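Glucose import ATP-binding protein GlcV (Sulfolobus solfataricus, PDB 1OXX) powers glucose uptake as the ATP-hydrolysing subunit of an ABC transporter, coupling ATP hydrolysis to transport of the sugar into the cell. Local coordinates at residues V87-W91 with E166-N170. The protein carries 1 engineered substitution. Numbering follows the deposited sequence.
Sequences VFQTW and EPFSN
Gln89, the glutamine of the Q-loop of this ABC ATPase, lies against the turn Glu166-Ser169, where the chain leaves the Walker B strand and enters the D-loop. Gln89 and Glu166 are both inferred to bind ATP. Strands 84-88 and 161-165 run parallel as neighbours in the sheet, and backbone bonds from Val87 and Gln89 to Asp165 carry this pairing up to the site. Just past the C-terminal ends of these strands the backbones remain close, with CA of Gln89 5.6 Å from CA of Pro167.

The Gln89 side chain starts with CG anti to the backbone N (chi1 -177°) and stays extended, which carries its amide across the turn. Its CB sits 3.5 Å from Glu166 O. Further out, its CD comes to 3.6 Å from Ser169 CB. The planes of the Gln89 amide and the Glu166 carboxylate are tilted only 19° from each other, and the Asn170 amide flanks the end of Gln89. With an alanine here in place of Gln89, the space beside Ser169 CB and Glu166 CB would probably be left open and the nucleotide site would lose the amide presumed to serve it.

Glu166 bends at chi2 (-75°), which swings its carboxylate round to the Ser169 hydroxyl. OE2 is hydrogen-bonded to ND1 of His199, the H-loop histidine, and the side chain comes within about 5 Å of that of Walker A Lys44 at nearest atoms. Deeper in, Val87 CG1 packs on Pro167 CB at 4.1 Å. Ser169 OG donates to Glu166 OE1 at 2.5 Å, arriving nearly in line with the carboxylate C-O bond.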
loop_
_atom_site.group_PDB
_atom_site.type_symbol
_atom_site.label_atom_id
_atom_site.label_comp_id
_atom_site.label_asym_id
_atom_site.label_seq_id
_atom_site.Cartn_x
_atom_site.Cartn_y
_atom_site.Cartn_z
ATOM N N VAL A 87 -10.938 -5.722 8.913
ATOM C CA VAL A 87 -11.158 -6.389 7.630
ATOM C C VAL A 87 -9.789 -6.912 7.274
ATOM O O VAL A 87 -8.956 -6.163 6.764
ATOM C CB VAL A 87 -11.617 -5.454 6.539
ATOM C CG1 VAL A 87 -11.766 -6.223 5.243
ATOM C CG2 VAL A 87 -12.929 -4.794 6.933
ATOM N N PHE A 88 -9.558 -8.177 7.572
ATOM C CA PHE A 88 -8.241 -8.780 7.409
ATOM C C PHE A 88 -8.384 -9.952 6.471
ATOM O O PHE A 88 -9.254 -10.795 6.662
ATOM C CB PHE A 88 -7.705 -9.312 8.739
ATOM C CG PHE A 88 -7.321 -8.261 9.757
ATOM C CD1 PHE A 88 -7.296 -6.914 9.454
ATOM C CD2 PHE A 88 -6.971 -8.655 11.040
ATOM C CE1 PHE A 88 -6.921 -5.991 10.403
ATOM C CE2 PHE A 88 -6.600 -7.729 11.991
ATOM C CZ PHE A 88 -6.567 -6.403 11.669
ATOM N N GLN A 89 -7.498 -10.040 5.493
ATOM C CA GLN A 89 -7.554 -11.142 4.543
ATOM C C GLN A 89 -7.567 -12.480 5.286
ATOM O O GLN A 89 -8.238 -13.426 4.863
ATOM C CB GLN A 89 -6.379 -11.071 3.566
ATOM C CG GLN A 89 -6.429 -12.169 2.504
ATOM C CD GLN A 89 -5.411 -11.988 1.392
ATOM O OE1 GLN A 89 -5.753 -12.093 0.213
ATOM N NE2 GLN A 89 -4.161 -11.726 1.761
ATOM N N THR A 90 -6.856 -12.542 6.409
ATOM C CA THR A 90 -6.747 -13.764 7.205
ATOM C C THR A 90 -7.909 -14.009 8.166
ATOM O O THR A 90 -7.926 -15.035 8.854
ATOM C CB THR A 90 -5.448 -13.742 8.022
ATOM O OG1 THR A 90 -5.384 -12.538 8.793
ATOM C CG2 THR A 90 -4.231 -13.662 7.106
ATOM N N TRP A 91 -8.848 -13.067 8.251
ATOM C CA TRP A 91 -10.034 -13.255 9.093
ATOM C C TRP A 91 -11.228 -13.541 8.193
ATOM O O TRP A 91 -11.925 -12.633 7.759
ATOM C CB TRP A 91 -10.331 -12.022 9.946
ATOM C CG TRP A 91 -11.449 -12.244 10.925
ATOM C CD1 TRP A 91 -11.869 -13.444 11.426
ATOM C CD2 TRP A 91 -12.279 -11.247 11.527
ATOM N NE1 TRP A 91 -12.899 -13.255 12.313
ATOM C CE2 TRP A 91 -13.178 -11.914 12.392
ATOM C CE3 TRP A 91 -12.358 -9.852 11.430
ATOM C CZ2 TRP A 91 -14.139 -11.238 13.146
ATOM C CZ3 TRP A 91 -13.308 -9.185 12.178
ATOM C CH2 TRP A 91 -14.188 -9.875 13.029
ATOM N N GLU A 166 -4.559 -6.066 3.723
ATOM C CA GLU A 166 -4.742 -6.744 2.437
ATOM C C GLU A 166 -6.213 -6.980 2.175
ATOM O O GLU A 166 -6.621 -8.083 1.810
ATOM C CB GLU A 166 -4.029 -8.100 2.430
ATOM C CG GLU A 166 -2.524 -8.026 2.456
ATOM C CD GLU A 166 -1.936 -7.619 1.120
ATOM O OE1 GLU A 166 -2.557 -7.928 0.080
ATOM O OE2 GLU A 166 -0.855 -6.998 1.114
ATOM N N PRO A 167 -7.022 -5.944 2.337
ATOM C CA PRO A 167 -8.480 -6.104 2.339
ATOM C C PRO A 167 -9.124 -6.468 1.009
ATOM O O PRO A 167 -10.291 -6.888 1.033
ATOM C CB PRO A 167 -8.966 -4.716 2.725
ATOM C CG PRO A 167 -7.921 -3.837 2.194
ATOM C CD PRO A 167 -6.637 -4.541 2.552
ATOM N N PHE A 168 -8.419 -6.294 -0.109
ATOM C CA PHE A 168 -9.029 -6.511 -1.424
ATOM C C PHE A 168 -8.382 -7.645 -2.173
ATOM O O PHE A 168 -8.695 -7.901 -3.336
ATOM C CB PHE A 168 -8.917 -5.232 -2.253
ATOM C CG PHE A 168 -9.327 -4.014 -1.510
ATOM C CD1 PHE A 168 -8.438 -2.988 -1.295
ATOM C CD2 PHE A 168 -10.612 -3.913 -0.985
ATOM C CE1 PHE A 168 -8.815 -1.876 -0.580
ATOM C CE2 PHE A 168 -10.983 -2.819 -0.291
ATOM C CZ PHE A 168 -10.089 -1.786 -0.094
ATOM N N SER A 169 -7.481 -8.339 -1.498
ATOM C CA SER A 169 -6.687 -9.357 -2.164
ATOM C C SER A 169 -7.437 -10.645 -2.481
ATOM O O SER A 169 -6.925 -11.474 -3.215
ATOM C CB SER A 169 -5.415 -9.625 -1.357
ATOM O OG SER A 169 -4.697 -8.407 -1.172
ATOM N N ASN A 170 -8.648 -10.815 -1.956
ATOM C CA ASN A 170 -9.440 -12.003 -2.286
ATOM C C ASN A 170 -10.212 -11.799 -3.581
ATOM O O ASN A 170 -10.713 -12.746 -4.181
ATOM C CB ASN A 170 -10.450 -12.316 -1.180
ATOM C CG ASN A 170 -9.816 -12.977 0.024
ATOM O OD1 ASN A 170 -8.669 -13.410 -0.023
ATOM N ND2 ASN A 170 -10.566 -13.048 1.120
#